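Local coordinates for protein fructuronate-tagaturonate epimerase UxaE from Cohnella laeviribosi in complex with 1 glycerol (Cohnella laeviribosi, PDB 6IL9) that probably interconverts fructuronate and tagaturonate, as a zinc-containing epimerase built on a TIM barrel, at residues Phe81-Phe87 with Tyr151-Ala157; Phe305-Phe309 with Gln321-Glu325. One frame throughout, in Å; residues are numbered along the deposited sequence.

Interaction 1: residues Phe81-Phe87 with Tyr151-Ala157; sequences FTVPQAF and YTEGYGA
Y155 and Q85 make the two direct hydrogen bonds between these segments. The phenol OH of Y155 donates to the carbonyl O of T82 at 2.7 Å, arriving from above the carbonyl plane, 50° out of it, while T82 O lies at the edge of the tyrosine ring. The backbone N of Q85 donates to Y155 O at 2.9 Å in a nearly straight bond (163°). Two waters extend this polar seam. One is given a hydrogen by G154 N and donates to both F81 O and Y151 O; the other accepts from Y155 N and donates to F81 O and V83 O, so F81 O receives both waters. The segment 151-157 leads from helix 135-149 into strand 156-162, the third strand of the TIM barrel, and 81-87 belongs to the loop that runs toward its first strand, 93-96. Aliphatic groups pack on the rings. The methyl CG2 of T152 stands over the centre of one face of F81, 4.0 Å from the ring centroid, and T82 CG2 covers the opposite face near the rim. P84 CA sits above a face of Y155, and P84 CG approaches CE2 of that ring at 3.8 Å. With CG between the backbone N and the carbonyl carbon (chi1 74°), the Y155 ring swings back alongside P84 although its CB starts away from 81-87. A phenylalanine in place of Y155 would lack the hydroxyl and would probably leave T82 O without its phenol donor. Further along, P84 CB meets A157 CB at 3.8 Å, and the F87 ring presents its edge to G154 O and G156 N, with CE2 3.5 Å from that nitrogen. G154 has backbone angles that call for glycine, and its CA faces Q85 OE1 at 3.7 Å.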
loop_
_atom_site.group_PDB
_atom_site.type_symbol
_atom_site.label_atom_id
_atom_site.label_comp_id
_atom_site.label_asym_id
_atom_site.label_seq_id
_atom_site.Cartn_x
_atom_site.Cartn_y
_atom_site.Cartn_z
ATOM N N PHE A 81 -16.485 -1.600 13.499
ATOM C CA PHE A 81 -15.694 -2.366 12.536
ATOM C C PHE A 81 -15.336 -1.556 11.291
ATOM O O PHE A 81 -14.458 -1.984 10.533
ATOM C CB PHE A 81 -16.417 -3.661 12.136
ATOM C CG PHE A 81 -17.570 -3.457 11.190
ATOM C CD1 PHE A 81 -17.387 -3.549 9.811
ATOM C CD2 PHE A 81 -18.840 -3.191 11.675
ATOM C CE1 PHE A 81 -18.443 -3.366 8.939
ATOM C CE2 PHE A 81 -19.907 -2.998 10.807
ATOM C CZ PHE A 81 -19.713 -3.089 9.438
ATOM N N THR A 82 -15.970 -0.401 11.070
ATOM C CA THR A 82 -15.618 0.476 9.954
ATOM C C THR A 82 -14.479 1.435 10.276
ATOM O O THR A 82 -14.100 2.233 9.410
ATOM C CB THR A 82 -16.841 1.289 9.485
ATOM O OG1 THR A 82 -17.267 2.178 10.529
ATOM C CG2 THR A 82 -17.984 0.362 9.105
ATOM N N VAL A 83 -13.931 1.378 11.482
ATOM C CA VAL A 83 -12.831 2.240 11.918
ATOM C C VAL A 83 -11.531 1.460 11.775
ATOM O O VAL A 83 -11.473 0.310 12.230
ATOM C CB VAL A 83 -13.023 2.687 13.378
ATOM C CG1 VAL A 83 -11.850 3.546 13.838
ATOM C CG2 VAL A 83 -14.359 3.410 13.537
ATOM N N PRO A 84 -10.486 2.023 11.174
ATOM C CA PRO A 84 -9.225 1.277 11.044
ATOM C C PRO A 84 -8.679 0.883 12.409
ATOM O O PRO A 84 -8.850 1.604 13.393
ATOM C CB PRO A 84 -8.287 2.264 10.341
ATOM C CG PRO A 84 -9.181 3.310 9.732
ATOM C CD PRO A 84 -10.384 3.388 10.625
ATOM N N GLN A 85 -7.995 -0.265 12.453
ATOM C CA GLN A 85 -7.351 -0.738 13.672
ATOM C C GLN A 85 -5.923 -1.185 13.389
ATOM O O GLN A 85 -5.589 -1.621 12.283
ATOM C CB GLN A 85 -8.123 -1.901 14.302
ATOM C CG GLN A 85 -8.036 -3.194 13.513
ATOM C CD GLN A 85 -8.474 -4.390 14.332
ATOM O OE1 GLN A 85 -9.665 -4.694 14.416
ATOM N NE2 GLN A 85 -7.514 -5.069 14.954
ATOM N N ALA A 86 -5.078 -1.056 14.406
ATOM C CA ALA A 86 -3.745 -1.632 14.363
ATOM C C ALA A 86 -3.829 -3.135 14.595
ATOM O O ALA A 86 -4.807 -3.642 15.142
ATOM C CB ALA A 86 -2.854 -0.990 15.422
ATOM N N PHE A 87 -2.781 -3.857 14.176
ATOM C CA PHE A 87 -2.795 -5.313 14.280
ATOM C C PHE A 87 -1.668 -5.897 15.118
ATOM O O PHE A 87 -1.750 -7.077 15.485
ATOM C CB PHE A 87 -2.750 -5.947 12.881
ATOM C CG PHE A 87 -4.028 -5.774 12.130
ATOM C CD1 PHE A 87 -5.167 -6.452 12.534
ATOM C CD2 PHE A 87 -4.111 -4.884 11.072
ATOM C CE1 PHE A 87 -6.375 -6.269 11.865
ATOM C CE2 PHE A 87 -5.310 -4.690 10.406
ATOM C CZ PHE A 87 -6.432 -5.384 10.795
ATOM N N TYR A 151 -17.722 -7.019 6.363
ATOM C CA TYR A 151 -16.464 -7.600 6.826
ATOM C C TYR A 151 -16.122 -6.945 8.154
ATOM O O TYR A 151 -15.689 -5.792 8.193
ATOM C CB TYR A 151 -15.367 -7.375 5.796
ATOM C CG TYR A 151 -14.017 -7.948 6.172
ATOM C CD1 TYR A 151 -13.704 -9.268 5.880
ATOM C CD2 TYR A 151 -13.045 -7.151 6.767
ATOM C CE1 TYR A 151 -12.462 -9.796 6.203
ATOM C CE2 TYR A 151 -11.790 -7.667 7.095
ATOM C CZ TYR A 151 -11.512 -8.991 6.802
ATOM O OH TYR A 151 -10.279 -9.512 7.122
ATOM N N THR A 152 -16.318 -7.686 9.247
ATOM C CA THR A 152 -16.183 -7.131 10.586
ATOM C C THR A 152 -14.883 -7.524 11.268
ATOM O O THR A 152 -14.680 -7.161 12.430
ATOM C CB THR A 152 -17.366 -7.571 11.461
ATOM O OG1 THR A 152 -17.301 -8.989 11.670
ATOM C CG2 THR A 152 -18.681 -7.226 10.788
ATOM N N GLU A 153 -13.998 -8.247 10.578
ATOM C CA GLU A 153 -12.772 -8.748 11.188
ATOM C C GLU A 153 -11.728 -7.667 11.429
ATOM O O GLU A 153 -10.774 -7.914 12.171
ATOM C CB GLU A 153 -12.159 -9.847 10.316
ATOM C CG GLU A 153 -12.844 -11.193 10.452
ATOM C CD GLU A 153 -14.245 -11.192 9.898
ATOM O OE1 GLU A 153 -14.436 -10.700 8.765
ATOM O OE2 GLU A 153 -15.163 -11.683 10.594
ATOM N N GLY A 154 -11.864 -6.503 10.821
ATOM C CA GLY A 154 -10.929 -5.412 11.045
ATOM C C GLY A 154 -10.031 -5.159 9.847
ATOM O O GLY A 154 -9.571 -6.092 9.178
ATOM N N TYR A 155 -9.765 -3.886 9.581
ATOM C CA TYR A 155 -8.852 -3.489 8.518
ATOM C C TYR A 155 -7.951 -2.377 9.032
ATOM O O TYR A 155 -8.295 -1.658 9.974
ATOM C CB TYR A 155 -9.604 -3.018 7.254
ATOM C CG TYR A 155 -10.230 -1.653 7.413
ATOM C CD1 TYR A 155 -11.495 -1.515 7.969
ATOM C CD2 TYR A 155 -9.562 -0.501 6.999
ATOM C CE1 TYR A 155 -12.065 -0.262 8.132
ATOM C CE2 TYR A 155 -10.118 0.742 7.163
ATOM C CZ TYR A 155 -11.370 0.855 7.730
ATOM O OH TYR A 155 -11.915 2.107 7.883
ATOM N N GLY A 156 -6.794 -2.240 8.390
ATOM C CA GLY A 156 -5.833 -1.217 8.750
ATOM C C GLY A 156 -5.705 -0.092 7.741
ATOM O O GLY A 156 -6.148 -0.211 6.596
ATOM N N ALA A 157 -5.080 1.007 8.157
ATOM C CA ALA A 157 -4.850 2.172 7.308
ATOM C C ALA A 157 -3.409 2.625 7.478
ATOM O O ALA A 157 -2.989 2.948 8.595
ATOM C CB ALA A 157 -5.814 3.315 7.661
HETATM O O HOH W 1 -13.650 -4.584 9.496
HETATM O O HOH W 2 -11.620 -2.216 11.359
#

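Interaction 2: residues Phe305-Phe309 with Gln321-Glu325; sequences FIGEF and QFERE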
loop_
_atom_site.group_PDB
_atom_site.type_symbol
_atom_site.label_atom_id
_atom_site.label_comp_id
_atom_site.label_asym_id
_atom_site.label_seq_id
_atom_site.Cartn_x
_atom_site.Cartn_y
_atom_site.Cartn_z
ATOM N N PHE A 305 16.215 -5.384 -0.673
ATOM C CA PHE A 305 16.772 -6.705 -0.903
ATOM C C PHE A 305 17.747 -6.702 -2.077
ATOM O O PHE A 305 17.665 -5.873 -2.990
ATOM C CB PHE A 305 15.652 -7.719 -1.167
ATOM C CG PHE A 305 14.693 -7.890 -0.013
ATOM C CD1 PHE A 305 15.063 -8.593 1.109
ATOM C CD2 PHE A 305 13.407 -7.372 -0.082
ATOM C CE1 PHE A 305 14.193 -8.764 2.155
ATOM C CE2 PHE A 305 12.518 -7.534 0.972
ATOM C CZ PHE A 305 12.915 -8.223 2.094
ATOM N N ILE A 306 18.680 -7.656 -2.043
ATOM C CA ILE A 306 19.566 -7.875 -3.175
ATOM C C ILE A 306 18.738 -8.119 -4.438
ATOM O O ILE A 306 17.681 -8.750 -4.391
ATOM C CB ILE A 306 20.516 -9.045 -2.863
ATOM C CG1 ILE A 306 21.628 -9.097 -3.898
ATOM C CG2 ILE A 306 19.753 -10.361 -2.775
ATOM C CD1 ILE A 306 22.615 -7.971 -3.754
ATOM N N GLY A 307 19.201 -7.578 -5.563
ATOM C CA GLY A 307 18.424 -7.609 -6.800
ATOM C C GLY A 307 17.564 -6.364 -6.955
ATOM O O GLY A 307 17.831 -5.318 -6.359
ATOM N N GLU A 308 16.517 -6.476 -7.773
ATOM C CA GLU A 308 15.619 -5.344 -7.977
ATOM C C GLU A 308 14.158 -5.754 -7.864
ATOM O O GLU A 308 13.752 -6.807 -8.364
ATOM C CB GLU A 308 15.830 -4.692 -9.344
ATOM C CG GLU A 308 17.233 -4.200 -9.584
ATOM C CD GLU A 308 17.341 -3.535 -10.942
ATOM O OE1 GLU A 308 16.562 -2.595 -11.195
ATOM O OE2 GLU A 308 18.189 -3.964 -11.747
ATOM N N PHE A 309 13.377 -4.885 -7.229
ATOM C CA PHE A 309 11.924 -4.997 -7.085
ATOM C C PHE A 309 11.316 -3.801 -7.800
ATOM O O PHE A 309 10.981 -2.800 -7.158
ATOM C CB PHE A 309 11.502 -5.002 -5.592
ATOM C CG PHE A 309 11.626 -6.336 -4.904
ATOM C CD1 PHE A 309 12.872 -6.916 -4.671
ATOM C CD2 PHE A 309 10.490 -6.982 -4.447
ATOM C CE1 PHE A 309 12.961 -8.146 -4.017
ATOM C CE2 PHE A 309 10.567 -8.215 -3.801
ATOM C CZ PHE A 309 11.815 -8.794 -3.589
ATOM N N GLN A 321 20.644 -16.199 -4.476
ATOM C CA GLN A 321 21.238 -15.216 -3.580
ATOM C C GLN A 321 20.161 -14.489 -2.794
ATOM O O GLN A 321 20.335 -14.222 -1.598
ATOM C CB GLN A 321 22.095 -14.217 -4.364
ATOM C CG GLN A 321 22.833 -13.217 -3.478
ATOM C CD GLN A 321 23.851 -13.886 -2.562
ATOM O OE1 GLN A 321 24.436 -14.922 -2.908
ATOM N NE2 GLN A 321 24.069 -13.297 -1.391
ATOM N N PHE A 322 19.035 -14.174 -3.445
ATOM C CA PHE A 322 17.922 -13.583 -2.714
ATOM C C PHE A 322 17.507 -14.476 -1.551
ATOM O O PHE A 322 17.271 -13.986 -0.440
ATOM C CB PHE A 322 16.729 -13.332 -3.642
ATOM C CG PHE A 322 15.487 -12.901 -2.910
ATOM C CD1 PHE A 322 15.315 -11.572 -2.537
ATOM C CD2 PHE A 322 14.503 -13.824 -2.580
ATOM C CE1 PHE A 322 14.177 -11.167 -1.843
ATOM C CE2 PHE A 322 13.365 -13.432 -1.879
ATOM C CZ PHE A 322 13.207 -12.090 -1.516
ATOM N N GLU A 323 17.431 -15.796 -1.786
ATOM C CA GLU A 323 17.006 -16.707 -0.728
ATOM C C GLU A 323 18.016 -16.727 0.415
ATOM O O GLU A 323 17.632 -16.694 1.593
ATOM C CB GLU A 323 16.797 -18.124 -1.280
ATOM C CG GLU A 323 16.477 -19.140 -0.165
ATOM C CD GLU A 323 16.115 -20.531 -0.687
ATOM O OE1 GLU A 323 16.135 -20.726 -1.917
ATOM O OE2 GLU A 323 15.811 -21.424 0.141
ATOM N N ARG A 324 19.311 -16.757 0.091
ATOM C CA ARG A 324 20.320 -16.808 1.150
ATOM C C ARG A 324 20.255 -15.576 2.042
ATOM O O ARG A 324 20.358 -15.687 3.271
ATOM C CB ARG A 324 21.720 -16.952 0.553
ATOM C CG ARG A 324 22.009 -18.343 0.015
ATOM C CD ARG A 324 23.483 -18.498 -0.339
ATOM N NE ARG A 324 23.843 -17.730 -1.525
ATOM C CZ ARG A 324 23.690 -18.168 -2.773
ATOM N NH1 ARG A 324 23.184 -19.375 -3.001
ATOM N NH2 ARG A 324 24.053 -17.404 -3.793
ATOM N N GLU A 325 20.074 -14.399 1.449
ATOM C CA GLU A 325 19.966 -13.181 2.244
ATOM C C GLU A 325 18.635 -13.117 2.979
ATOM O O GLU A 325 18.588 -12.689 4.142
ATOM C CB GLU A 325 20.168 -11.952 1.360
ATOM C CG GLU A 325 21.549 -11.990 0.714
ATOM C CD GLU A 325 22.097 -10.639 0.342
ATOM O OE1 GLU A 325 21.385 -9.631 0.522
ATOM O OE2 GLU A 325 23.257 -10.601 -0.133
HETATM O O HOH W 3 18.671 -9.267 0.497
#
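F305 and F322 form the edge-to-face pair of an aromatic cluster that packs the loop after barrel strand 300-302 against helix 319-336, which follows it in this TIM barrel. F322 turns its edge to the face of F305, with ring centroids 5.5 Å apart and planes at 69°; its CE1 comes within 3.8 Å of F305 CG. On the helix, F322 has CG anti to its backbone N (chi1 172°), which brings the ring toward the loop although its CB sets off to the flank. V351 and L354 of helix 349-358 also touch this ring, placing it between the loop and the next helix of the barrel.

I306 packs on one turn of the helix, against F322 and E325. Its methyl CG2 lies 3.7 Å from F322 CA, and its CB is 3.5 Å from E325 OE1, the isoleucine and glutamate side chains crossing at about a right angle. The backbone N of I306 reaches the same carboxylate through a water, to which it donates at 3.0 Å. Its carbonyl O is held elsewhere, by the hydroxyl of Y315.

The chain then turns through G307, whose backbone angles call for glycine, and comes back to the cluster at F309. CZ of F309 meets F322 CE1 at 3.8 Å, and that carbon lies at the edge of the F309 ring, near its plane. The two planes are inclined at 45°, so the rings meet obliquely. F309 also touches I342 of strand 339-342, and its side chain is about 9 Å from the zinc ion.

Across the helix surface, the amide of Q321 adds a bond to the E325 carboxylate: Q321 NE2 donates to E325 OE2 on its anti side at 3.1 Å, while E325 OE1 accepts a hydrogen from the water that I306 N also binds.

From the N terminus, the chain passes the antiparallel sheet and helix 69-78 before entering 81-87. Interaction 1 closes a loop of 63 intervening residues, which includes the first two barrel strands and helix 135-149, and joins the approach to the barrel with the start of its third strand. Interaction 2 follows much later and closes a short loop of 11 residues, tying the connection after the sixth strand, 300-302, to helix 319-336. The two loops lie in series, neither nesting nor crossing. The centres of interactions 1 and 2 are about 32 Å apart, on opposite sides of the chain's centre. The nearest atoms of interactions 1 and 2 are about 19 Å apart.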